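Long-range contacts in sugar ABC transporter, sugar-binding protein (Streptococcus pneumoniae, PDB 2HEU), which probably captures a sugar outside the cell and hands it to a membrane ABC transporter, as extracellular solute-binding proteins of this family do: residues Q182-T187 with S286-G290; T125-Y129 with H358-L362; I243-A247 with A263-P269. All coordinates share one frame; numbering follows the deposited sequence. Where two conformers were deposited one is given.

Contact 1: residues Q182-T187 with S286-G290; sequences QLAFAT and SLTVG
Leu183 and Leu287 are the residues whose CA atoms lie nearest, 6.8 Å apart, where helix segment 182-187 runs over strand 288-290 and the residues leading into it. The two short axes come within 8.9 Å and their directions differ by 126°, so the helix crosses the strand on a slant instead of following it. Leu183 sends its forked end toward the strand. The CD2 methyl of Leu183 lies 3.7 Å from the O of Leu287, just before the strand, and equally close to the carbonyl carbon of Thr288, while its CG meets CG1 of Val289 at 3.8 Å. This is helix-on-sheet packing in a periplasmic binding protein fold: strand 288-290 pairs in parallel with strand 358-360, and the helix lies against the pair through Ala186, which reaches Leu359; Leu287 touches Leu359 as well. One turn along the helix from Leu183, the CB of Ala186 touches CD1 of Leu287 at 3.8 Å, and the same CD1 methyl receives CG2 of Thr187 at 3.9 Å. Thr187 OG1 turns back, chi1 63°, to donate to the O of Leu183 at 2.9 Å; that oxygen also takes the N-H of Thr187, while OG1 itself is bonded to the indole of Trp149. Gln182 lays its OE1 3.9 Å from Val289 CG2, a packing contact; OE1 accepts from Leu362 N and NE2 bonds to Gln363 OE1.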
ATOM      1  N   GLN A 182     -10.167  -6.626   0.530  1.00  7.79           N
ATOM      2  CA  GLN A 182      -9.950  -6.084   1.890  1.00  8.18           C
ATOM      3  C   GLN A 182     -10.874  -4.915   2.140  1.00  8.05           C
ATOM      4  O   GLN A 182     -11.417  -4.790   3.248  1.00  8.94           O
ATOM      5  CB  GLN A 182      -8.486  -5.704   2.094  1.00  7.84           C
ATOM      6  CG  GLN A 182      -7.580  -6.900   2.117  1.00  7.92           C
ATOM      7  CD  GLN A 182      -6.199  -6.597   2.644  1.00  8.39           C
ATOM      8  OE1 GLN A 182      -5.981  -5.590   3.323  1.00  8.99           O
ATOM      9  NE2 GLN A 182      -5.273  -7.475   2.357  1.00  9.17           N
ATOM     10  N   LEU A 183     -11.074  -4.055   1.165  1.00  7.86           N
ATOM     11  CA  LEU A 183     -11.956  -2.878   1.300  1.00  8.17           C
ATOM     12  C   LEU A 183     -13.442  -3.288   1.298  1.00  8.14           C
ATOM     13  O   LEU A 183     -14.250  -2.622   1.954  1.00  8.89           O
ATOM     14  CB  LEU A 183     -11.638  -1.844   0.273  1.00  8.74           C
ATOM     15  CG  LEU A 183     -10.305  -1.138   0.517  1.00  9.54           C
ATOM     16  CD1 LEU A 183      -9.852  -0.356  -0.718  1.00 10.68           C
ATOM     17  CD2 LEU A 183     -10.389  -0.247   1.703  1.00 11.05           C
ATOM     18  N   ALA A 184     -13.790  -4.360   0.594  1.00  8.21           N
ATOM     19  CA  ALA A 184     -15.139  -4.920   0.726  1.00  8.14           C
ATOM     20  C   ALA A 184     -15.398  -5.279   2.169  1.00  8.12           C
ATOM     21  O   ALA A 184     -16.413  -4.884   2.776  1.00  9.02           O
ATOM     22  CB  ALA A 184     -15.266  -6.135  -0.194  1.00  8.48           C
ATOM     23  N   PHE A 185     -14.481  -6.040   2.804  1.00  8.05           N
ATOM     24  CA  PHE A 185     -14.680  -6.392   4.197  1.00  8.41           C
ATOM     25  C   PHE A 185     -14.600  -5.183   5.086  1.00  8.95           C
ATOM     26  O   PHE A 185     -15.368  -5.095   6.079  1.00  9.46           O
ATOM     27  CB  PHE A 185     -13.682  -7.450   4.659  1.00  8.66           C
ATOM     28  CG  PHE A 185     -14.027  -8.842   4.216  1.00  8.23           C
ATOM     29  CD1 PHE A 185     -13.270  -9.544   3.297  1.00  8.53           C
ATOM     30  CD2 PHE A 185     -15.130  -9.493   4.766  1.00  8.93           C
ATOM     31  CE1 PHE A 185     -13.608 -10.834   2.901  1.00  8.98           C
ATOM     32  CE2 PHE A 185     -15.495 -10.761   4.386  1.00  9.44           C
ATOM     33  CZ  PHE A 185     -14.717 -11.449   3.455  1.00  9.29           C
ATOM     34  N   ALA A 186     -13.675  -4.236   4.862  1.00  8.68           N
ATOM     35  CA  ALA A 186     -13.573  -3.082   5.759  1.00  9.17           C
ATOM     36  C   ALA A 186     -14.809  -2.229   5.705  1.00  9.73           C
ATOM     37  O   ALA A 186     -15.325  -1.810   6.730  1.00 10.10           O
ATOM     38  CB  ALA A 186     -12.295  -2.295   5.387  1.00 10.17           C
ATOM     39  N   THR A 187     -15.307  -1.958   4.501  1.00  9.22           N
ATOM     40  CA  THR A 187     -16.558  -1.156   4.414  1.00  9.74           C
ATOM     41  C   THR A 187     -17.721  -1.920   4.994  1.00 10.25           C
ATOM     42  O   THR A 187     -18.636  -1.335   5.577  1.00 12.78           O
ATOM     43  CB  THR A 187     -16.822  -0.646   2.991  1.00 10.16           C
ATOM     44  OG1 THR A 187     -17.022  -1.724   2.080  1.00  9.65           O
ATOM     45  CG2 THR A 187     -15.762   0.328   2.494  1.00 10.38           C
ATOM     46  N   SER A 286     -16.484   5.719   2.437  1.00  9.48           N
ATOM     47  CA  SER A 286     -15.451   5.148   1.610  1.00  9.67           C
ATOM     48  C   SER A 286     -14.147   5.050   2.332  1.00  8.75           C
ATOM     49  O   SER A 286     -13.827   5.842   3.223  1.00  9.99           O
ATOM     50  CB  SER A 286     -15.311   5.928   0.308  1.00 11.20           C
ATOM     51  OG  SER A 286     -14.806   7.241   0.625  1.00 13.24           O
ATOM     52  N   LEU A 287     -13.317   4.080   1.926  1.00  9.13           N
ATOM     53  CA  LEU A 287     -12.058   3.780   2.589  1.00  8.91           C
ATOM     54  C   LEU A 287     -10.990   3.498   1.536  1.00  8.64           C
ATOM     55  O   LEU A 287     -11.303   3.119   0.409  1.00  9.57           O
ATOM     56  CB  LEU A 287     -12.209   2.548   3.471  1.00  9.83           C
ATOM     57  CG  LEU A 287     -13.144   2.653   4.648  1.00  9.69           C
ATOM     58  CD1 LEU A 287     -13.333   1.338   5.353  1.00 11.52           C
ATOM     59  CD2 LEU A 287     -12.663   3.734   5.690  1.00 11.57           C
ATOM     60  N   THR A 288      -9.740   3.641   1.944  1.00  8.60           N
ATOM     61  CA  THR A 288      -8.613   3.099   1.198  1.00  8.28           C
ATOM     62  C   THR A 288      -7.742   2.272   2.157  1.00  7.85           C
ATOM     63  O   THR A 288      -7.988   2.255   3.362  1.00  8.54           O
ATOM     64  CB  THR A 288      -7.861   4.204   0.437  1.00  8.63           C
ATOM     65  OG1 THR A 288      -6.901   3.588  -0.433  1.00  8.55           O
ATOM     66  CG2 THR A 288      -7.126   5.165   1.329  1.00  9.79           C
ATOM     67  N   VAL A 289      -6.787   1.573   1.576  1.00  8.35           N
ATOM     68  CA  VAL A 289      -5.898   0.681   2.322  1.00  8.07           C
ATOM     69  C   VAL A 289      -4.514   0.807   1.718  1.00  8.37           C
ATOM     70  O   VAL A 289      -4.367   1.037   0.536  1.00  8.78           O
ATOM     71  CB  VAL A 289      -6.409  -0.795   2.261  1.00  8.50           C
ATOM     72  CG1 VAL A 289      -6.480  -1.342   0.857  1.00  9.46           C
ATOM     73  CG2 VAL A 289      -5.598  -1.684   3.184  1.00 10.08           C
ATOM     74  N   GLY A 290      -3.505   0.691   2.581  1.00  8.63           N
ATOM     75  CA  GLY A 290      -2.139   0.738   2.140  1.00  9.49           C
ATOM     76  C   GLY A 290      -1.226   0.705   3.319  1.00 10.00           C
ATOM     77  O   GLY A 290      -1.667   0.557   4.479  1.00 10.69           O
TER

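Contact 2: residues T125-Y129 with H358-L362; sequences TANAY and HLVWL
Trp361 presents the N-H edge of its indole to the side-chain amide of Asn127, with NE1 donating to OD1 over 3.1 Å. The two flat groups stand 73° apart, and the bond is bent to 146° at the hydrogen. The donor comes in tilted from the amide's carbonyl plane. Asn127 reaches this edge because its CG sits between the backbone N and the carbonyl carbon (chi1 54°). OD1 is gripped a second time by the backbone N of Ala291, so two N-H groups hold this oxygen and probably keep the amide in its orientation.

The main chain of the same residue is held from another direction. NE2 of His358 donates to Asn127 O over 2.9 Å; the oxygen lies near the plane of the imidazole and the nitrogen in the carbonyl plane. With ND1 bonded to Phe354 N, both ring nitrogens are engaged, which fixes the turn of the imidazole. The methyl groups of Ala126 and Ala128 approach this ring obliquely, Ala126 CB lying 4.0 Å from CE1 of His358. At the far end of the indole, CH2 of Trp361 meets CD1 of Tyr129 at 4.2 Å, the two side chains crossing nearly at right angles, while Tyr129 OH bonds to Thr176 O.

The touching parts, 126-129 and 358-361, run almost perpendicular, close to the centre of the chain. Residues 125-128 connect strand 122-123 of the five-stranded sheet to strand 129-134 of the three-stranded one, consistent with an interdomain connection of the periplasmic binding protein fold.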
ATOM      1  N   THR A 125       6.438   7.638   3.213  1.00 11.21           N
ATOM      2  CA  THR A 125       5.408   7.543   2.232  1.00 10.90           C
ATOM      3  C   THR A 125       4.650   6.261   2.430  1.00 10.38           C
ATOM      4  O   THR A 125       5.082   5.343   3.149  1.00 10.65           O
ATOM      5  CB  THR A 125       5.932   7.551   0.822  1.00 11.87           C
ATOM      6  OG1 THR A 125       6.683   6.357   0.581  1.00 11.44           O
ATOM      7  CG2 THR A 125       6.777   8.822   0.501  1.00 13.19           C
ATOM      8  N   ALA A 126       3.461   6.177   1.817  1.00 11.23           N
ATOM      9  CA  ALA A 126       2.666   4.957   1.852  1.00 10.87           C
ATOM     10  C   ALA A 126       2.015   4.754   0.541  1.00 10.10           C
ATOM     11  O   ALA A 126       1.835   5.690  -0.226  1.00 11.66           O
ATOM     12  CB  ALA A 126       1.569   5.051   2.930  1.00 11.68           C
ATOM     13  N   ASN A 127       1.630   3.513   0.254  1.00  9.46           N
ATOM     14  CA  ASN A 127       0.746   3.242  -0.823  1.00 10.04           C
ATOM     15  C   ASN A 127      -0.732   3.349  -0.410  1.00  9.48           C
ATOM     16  O   ASN A 127      -1.043   3.508   0.748  1.00  9.27           O
ATOM     17  CB  ASN A 127       1.119   1.923  -1.536  1.00 10.38           C
ATOM     18  CG  ASN A 127       1.203   0.761  -0.619  1.00 11.18           C
ATOM     19  OD1 ASN A 127       0.383   0.555   0.273  1.00 11.59           O
ATOM     20  ND2 ASN A 127       2.216  -0.015  -0.789  1.00 20.60           N
ATOM     21  N   ALA A 128      -1.591   3.282  -1.422  1.00  9.17           N
ATOM     22  CA  ALA A 128      -3.035   3.332  -1.275  1.00  9.07           C
ATOM     23  C   ALA A 128      -3.637   2.447  -2.345  1.00  8.66           C
ATOM     24  O   ALA A 128      -2.916   1.946  -3.235  1.00  9.07           O
ATOM     25  CB  ALA A 128      -3.544   4.742  -1.308  1.00  9.85           C
ATOM     26  N   TYR A 129      -4.944   2.284  -2.308  1.00  8.29           N
ATOM     27  CA  TYR A 129      -5.642   1.428  -3.264  1.00  7.93           C
ATOM     28  C   TYR A 129      -6.982   1.982  -3.594  1.00  8.06           C
ATOM     29  O   TYR A 129      -7.697   2.536  -2.741  1.00  9.59           O
ATOM     30  CB  TYR A 129      -5.795   0.023  -2.640  1.00  9.12           C
ATOM     31  CG  TYR A 129      -6.326  -1.024  -3.600  1.00  8.59           C
ATOM     32  CD1 TYR A 129      -5.459  -1.899  -4.233  1.00  8.51           C
ATOM     33  CD2 TYR A 129      -7.667  -1.130  -3.883  1.00  8.77           C
ATOM     34  CE1 TYR A 129      -5.932  -2.881  -5.161  1.00  8.35           C
ATOM     35  CE2 TYR A 129      -8.174  -2.064  -4.746  1.00  8.02           C
ATOM     36  CZ  TYR A 129      -7.307  -2.967  -5.392  1.00  7.60           C
ATOM     37  OH  TYR A 129      -7.836  -3.912  -6.200  1.00  8.36           O
ATOM     38  N   HIS A 358      -7.716   5.571   5.869  1.00 10.17           N
ATOM     39  CA  HIS A 358      -6.594   4.962   5.159  1.00  9.68           C
ATOM     40  C   HIS A 358      -6.055   3.823   6.003  1.00 10.34           C
ATOM     41  O   HIS A 358      -5.093   3.973   6.753  1.00 12.68           O
ATOM     42  CB  HIS A 358      -5.531   5.988   4.868  1.00 10.69           C
ATOM     43  CG  HIS A 358      -4.335   5.515   4.063  1.00 10.62           C
ATOM     44  ND1 HIS A 358      -3.233   6.328   4.036  1.00 11.82           N
ATOM     45  CD2 HIS A 358      -4.085   4.426   3.305  1.00 11.32           C
ATOM     46  CE1 HIS A 358      -2.379   5.704   3.220  1.00 12.57           C
ATOM     47  NE2 HIS A 358      -2.835   4.554   2.806  1.00 11.76           N
ATOM     48  N   LEU A 359      -6.649   2.661   5.814  0.50  9.03           N
ATOM     49  CA  LEU A 359      -6.378   1.511   6.642  0.50  9.75           C
ATOM     50  C   LEU A 359      -5.012   0.962   6.374  0.50  8.55           C
ATOM     51  O   LEU A 359      -4.541   1.043   5.276  0.50  9.04           O
ATOM     52  CB  LEU A 359      -7.408   0.485   6.251  0.50  9.63           C
ATOM     53  CG  LEU A 359      -8.735   0.587   6.962  0.50 10.59           C
ATOM     54  CD1 LEU A 359      -9.410   1.926   6.824  0.50 14.72           C
ATOM     55  CD2 LEU A 359      -9.648  -0.504   6.501  0.50 11.21           C
ATOM     56  N   VAL A 360      -4.374   0.324   7.378  1.00  9.67           N
ATOM     57  CA  VAL A 360      -3.180  -0.489   7.110  1.00  9.32           C
ATOM     58  C   VAL A 360      -3.687  -1.824   6.533  1.00  8.53           C
ATOM     59  O   VAL A 360      -4.676  -2.417   6.996  1.00  9.68           O
ATOM     60  CB  VAL A 360      -2.358  -0.718   8.352  1.00 10.14           C
ATOM     61  CG1 VAL A 360      -1.160  -1.586   8.057  1.00 10.75           C
ATOM     62  CG2 VAL A 360      -1.883   0.637   8.942  1.00 12.70           C
ATOM     63  N   TRP A 361      -2.972  -2.344   5.534  1.00  8.65           N
ATOM     64  CA  TRP A 361      -3.218  -3.650   4.930  1.00  9.03           C
ATOM     65  C   TRP A 361      -3.557  -4.640   6.048  1.00  8.75           C
ATOM     66  O   TRP A 361      -2.843  -4.769   7.064  1.00  9.88           O
ATOM     67  CB  TRP A 361      -1.966  -4.142   4.204  1.00 10.06           C
ATOM     68  CG  TRP A 361      -1.685  -3.429   2.929  1.00  9.25           C
ATOM     69  CD1 TRP A 361      -0.637  -2.606   2.634  1.00 11.56           C
ATOM     70  CD2 TRP A 361      -2.421  -3.510   1.702  1.00  9.05           C
ATOM     71  NE1 TRP A 361      -0.692  -2.146   1.348  1.00 12.17           N
ATOM     72  CE2 TRP A 361      -1.801  -2.682   0.751  1.00 11.23           C
ATOM     73  CE3 TRP A 361      -3.546  -4.251   1.324  1.00  9.97           C
ATOM     74  CZ2 TRP A 361      -2.331  -2.557  -0.560  1.00 12.47           C
ATOM     75  CZ3 TRP A 361      -4.010  -4.185   0.055  1.00 11.62           C
ATOM     76  CH2 TRP A 361      -3.451  -3.317  -0.859  1.00 12.00           C
ATOM     77  N   LEU A 362      -4.613  -5.456   5.827  1.00  8.59           N
ATOM     78  CA  LEU A 362      -5.055  -6.378   6.843  1.00  8.66           C
ATOM     79  C   LEU A 362      -4.037  -7.467   7.180  1.00  8.55           C
ATOM     80  O   LEU A 362      -4.006  -7.974   8.272  1.00  9.54           O
ATOM     81  CB  LEU A 362      -6.395  -7.007   6.462  1.00  8.70           C
ATOM     82  CG  LEU A 362      -7.545  -6.046   6.283  1.00  9.46           C
ATOM     83  CD1 LEU A 362      -8.810  -6.843   5.893  1.00  9.97           C
ATOM     84  CD2 LEU A 362      -7.820  -5.216   7.500  1.00 12.08           C
TER

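Contact 3: residues I243-A247 with A263-P269; sequences IGAFA and AINEQKP
The CG2 methyl of Ile243 points opposite its amide nitrogen, while CG1 (chi1 -67°) lies on the amide side, so that both arms face helix 260-265, CG2 toward Ala263 and CD1 toward Ile264. CG2 of Ile243 packs 3.7 Å from the O of Ala263 and touches the CB of that residue; CD1 of Ile243 meets CG1 of Ile264 at 3.9 Å, the two isoleucines crossing at about a right angle. Phe246, its CG likewise opposite the amide nitrogen (chi1 178°), swings its ring to Ile264, where CD2 of Phe246 lies 3.8 Å from CD1 of Ile264. A turn on from Ile243, the Ala247 methyl fits tightly against CB of Gln267, 3.4 Å away. Beyond it, CA of Pro269 approaches the O of Ala247 at 3.4 Å in a CA-H...O contact, just after the type I turn from Asn265 to Lys268. No conventional hydrogen bond crosses the interface. At Ala247 the two chains come close, its CA 4.7 Å from that of Pro269. Under both helices lies the antiparallel sheet: Phe246 and Ile264 reach Tyr132 on strand 129-134 and Ile273 on strand 273-276, and the Phe246 ring makes an edge-to-face pair with Phe271.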
ATOM      1  N   ILE A 243      -3.184  -2.833 -17.297  1.00  8.54           N
ATOM      2  CA  ILE A 243      -2.599  -1.489 -17.385  1.00  9.00           C
ATOM      3  C   ILE A 243      -2.748  -0.987 -18.825  1.00  8.34           C
ATOM      4  O   ILE A 243      -3.146   0.164 -19.061  1.00  9.31           O
ATOM      5  CB  ILE A 243      -1.123  -1.527 -16.956  1.00  9.36           C
ATOM      6  CG1 ILE A 243      -0.980  -1.853 -15.480  1.00 11.05           C
ATOM      7  CG2 ILE A 243      -0.408  -0.198 -17.387  1.00 10.81           C
ATOM      8  CD1 ILE A 243      -1.549  -0.876 -14.528  1.00 14.77           C
ATOM      9  N   GLY A 244      -2.392  -1.828 -19.803  1.00  8.89           N
ATOM     10  CA  GLY A 244      -2.520  -1.445 -21.186  1.00  9.29           C
ATOM     11  C   GLY A 244      -3.942  -1.214 -21.599  1.00  8.38           C
ATOM     12  O   GLY A 244      -4.253  -0.201 -22.270  1.00  9.49           O
ATOM     13  N   ALA A 245      -4.867  -2.069 -21.221  1.00  8.41           N
ATOM     14  CA  ALA A 245      -6.269  -1.920 -21.598  1.00  8.60           C
ATOM     15  C   ALA A 245      -6.794  -0.562 -21.032  1.00  8.48           C
ATOM     16  O   ALA A 245      -7.542   0.145 -21.725  1.00  9.30           O
ATOM     17  CB  ALA A 245      -7.121  -3.046 -21.089  1.00  9.62           C
ATOM     18  N   PHE A 246      -6.452  -0.256 -19.787  1.00  7.82           N
ATOM     19  CA  PHE A 246      -6.898   1.013 -19.211  1.00  8.36           C
ATOM     20  C   PHE A 246      -6.264   2.181 -19.952  1.00  8.19           C
ATOM     21  O   PHE A 246      -6.925   3.155 -20.310  1.00  8.86           O
ATOM     22  CB  PHE A 246      -6.602   1.017 -17.723  1.00  8.22           C
ATOM     23  CG  PHE A 246      -6.991   2.303 -17.066  1.00  8.75           C
ATOM     24  CD1 PHE A 246      -8.339   2.637 -16.858  1.00  9.33           C
ATOM     25  CD2 PHE A 246      -6.049   3.247 -16.689  1.00  9.21           C
ATOM     26  CE1 PHE A 246      -8.710   3.838 -16.340  1.00  9.34           C
ATOM     27  CE2 PHE A 246      -6.420   4.457 -16.122  1.00  9.34           C
ATOM     28  CZ  PHE A 246      -7.752   4.749 -15.944  1.00  8.78           C
ATOM     29  N   ALA A 247      -4.939   2.113 -20.146  1.00  8.61           N
ATOM     30  CA  ALA A 247      -4.217   3.246 -20.811  1.00  9.66           C
ATOM     31  C   ALA A 247      -4.751   3.500 -22.217  1.00  9.56           C
ATOM     32  O   ALA A 247      -4.756   4.644 -22.682  1.00 10.32           O
ATOM     33  CB  ALA A 247      -2.755   2.990 -20.849  1.00  9.72           C
ATOM     34  N   ALA A 263       3.131   2.807 -14.272  1.00 12.05           N
ATOM     35  CA  ALA A 263       2.980   1.925 -15.406  1.00 11.51           C
ATOM     36  C   ALA A 263       1.989   2.479 -16.409  1.00 10.24           C
ATOM     37  O   ALA A 263       2.178   2.372 -17.635  1.00 10.69           O
ATOM     38  CB  ALA A 263       2.607   0.527 -14.965  1.00 12.93           C
ATOM     39  N   ILE A 264       0.858   3.008 -15.936  1.00  9.44           N
ATOM     40  CA  ILE A 264      -0.146   3.558 -16.828  1.00  9.06           C
ATOM     41  C   ILE A 264       0.490   4.719 -17.636  1.00  9.90           C
ATOM     42  O   ILE A 264       0.281   4.778 -18.869  1.00  9.91           O
ATOM     43  CB  ILE A 264      -1.389   4.064 -16.031  1.00  9.35           C
ATOM     44  CG1 ILE A 264      -2.074   2.856 -15.358  1.00  9.78           C
ATOM     45  CG2 ILE A 264      -2.325   4.789 -16.981  1.00 11.38           C
ATOM     46  CD1 ILE A 264      -3.046   3.290 -14.296  1.00 11.15           C
ATOM     47  N   ASN A 265       1.183   5.600 -16.992  1.00 10.46           N
ATOM     48  CA  ASN A 265       1.727   6.788 -17.735  1.00 11.18           C
ATOM     49  C   ASN A 265       2.695   6.359 -18.799  1.00 11.66           C
ATOM     50  O   ASN A 265       2.782   7.061 -19.827  1.00 13.24           O
ATOM     51  CB  ASN A 265       2.318   7.779 -16.772  1.00 12.62           C
ATOM     52  CG  ASN A 265       1.305   8.571 -16.022  1.00 14.00           C
ATOM     53  OD1 ASN A 265       0.187   8.778 -16.527  1.00 16.58           O
ATOM     54  ND2 ASN A 265       1.682   9.069 -14.876  1.00 16.12           N
ATOM     55  N   GLU A 266       3.437   5.304 -18.642  0.50 11.00           N
ATOM     56  CA  GLU A 266       4.431   4.956 -19.619  0.50 10.88           C
ATOM     57  C   GLU A 266       3.804   4.346 -20.874  0.50 11.16           C
ATOM     58  O   GLU A 266       4.487   4.063 -21.875  0.50 11.27           O
ATOM     59  CB  GLU A 266       5.455   3.971 -18.997  0.50 11.41           C
ATOM     60  CG  GLU A 266       6.283   4.555 -17.891  0.50 11.93           C
ATOM     61  CD  GLU A 266       7.573   3.854 -17.641  0.50 13.98           C
ATOM     62  OE1 GLU A 266       7.789   2.772 -18.183  0.50 14.88           O
ATOM     63  OE2 GLU A 266       8.428   4.496 -16.932  0.50 18.04           O
ATOM     64  N   GLN A 267       2.475   4.131 -20.829  1.00  9.94           N
ATOM     65  CA  GLN A 267       1.727   3.701 -22.016  1.00 10.33           C
ATOM     66  C   GLN A 267       1.169   4.871 -22.819  1.00 11.60           C
ATOM     67  O   GLN A 267       0.539   4.628 -23.866  1.00 12.30           O
ATOM     68  CB  GLN A 267       0.580   2.786 -21.543  1.00 10.11           C
ATOM     69  CG  GLN A 267       1.101   1.513 -20.915  1.00  9.60           C
ATOM     70  CD  GLN A 267       1.912   0.658 -21.847  1.00  9.29           C
ATOM     71  OE1 GLN A 267       1.631   0.613 -23.071  1.00  9.76           O
ATOM     72  NE2 GLN A 267       2.908  -0.055 -21.339  1.00  9.44           N
ATOM     73  N   LYS A 268       1.405   6.094 -22.360  1.00 11.75           N
ATOM     74  CA  LYS A 268       0.947   7.300 -23.124  1.00 12.94           C
ATOM     75  C   LYS A 268      -0.556   7.356 -23.321  1.00 13.14           C
ATOM     76  O   LYS A 268      -1.037   7.478 -24.457  1.00 14.16           O
ATOM     77  CB  LYS A 268       1.743   7.446 -24.470  1.00 14.57           C
ATOM     78  CG  LYS A 268       3.256   7.309 -24.343  1.00 17.85           C
ATOM     79  CD  LYS A 268       3.862   8.333 -23.389  1.00 18.95           C
ATOM     80  CE  LYS A 268       5.368   8.720 -23.882  1.00 23.62           C
ATOM     81  NZ  LYS A 268       6.330   7.925 -23.304  1.00 21.60           N
ATOM     82  N   PRO A 269      -1.310   7.305 -22.238  1.00 12.48           N
ATOM     83  CA  PRO A 269      -2.784   7.441 -22.383  1.00 12.86           C
ATOM     84  C   PRO A 269      -3.128   8.806 -22.896  1.00 13.78           C
ATOM     85  O   PRO A 269      -2.503   9.799 -22.653  1.00 16.06           O
ATOM     86  CB  PRO A 269      -3.301   7.312 -20.952  1.00 14.21           C
ATOM     87  CG  PRO A 269      -2.100   7.698 -20.078  1.00 15.44           C
ATOM     88  CD  PRO A 269      -0.883   7.237 -20.856  1.00 13.43           C
TER

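From the N terminus, segment 125-129 comes first, and contact 2 closes the widest loop when the chain returns at 358-362. Within that span helix 178-189 leads to contact 1, closed by 286-290, and inside this second loop contact 3 joins 243-247 to 263-269 a short way along the chain. The loops are therefore nested one within another, and none cross. Contacts 1 and 2 touch, their centres 9 Å apart: strands 288-290 and 358-360 are paired neighbours, and Thr288 OG1 probably bonds to Tyr129 O. Contact 3 stands about 14 Å from contact 1 and 11 Å from contact 2 between nearest atoms; strand 129-134, which begins in contact 2, passes beneath its helices.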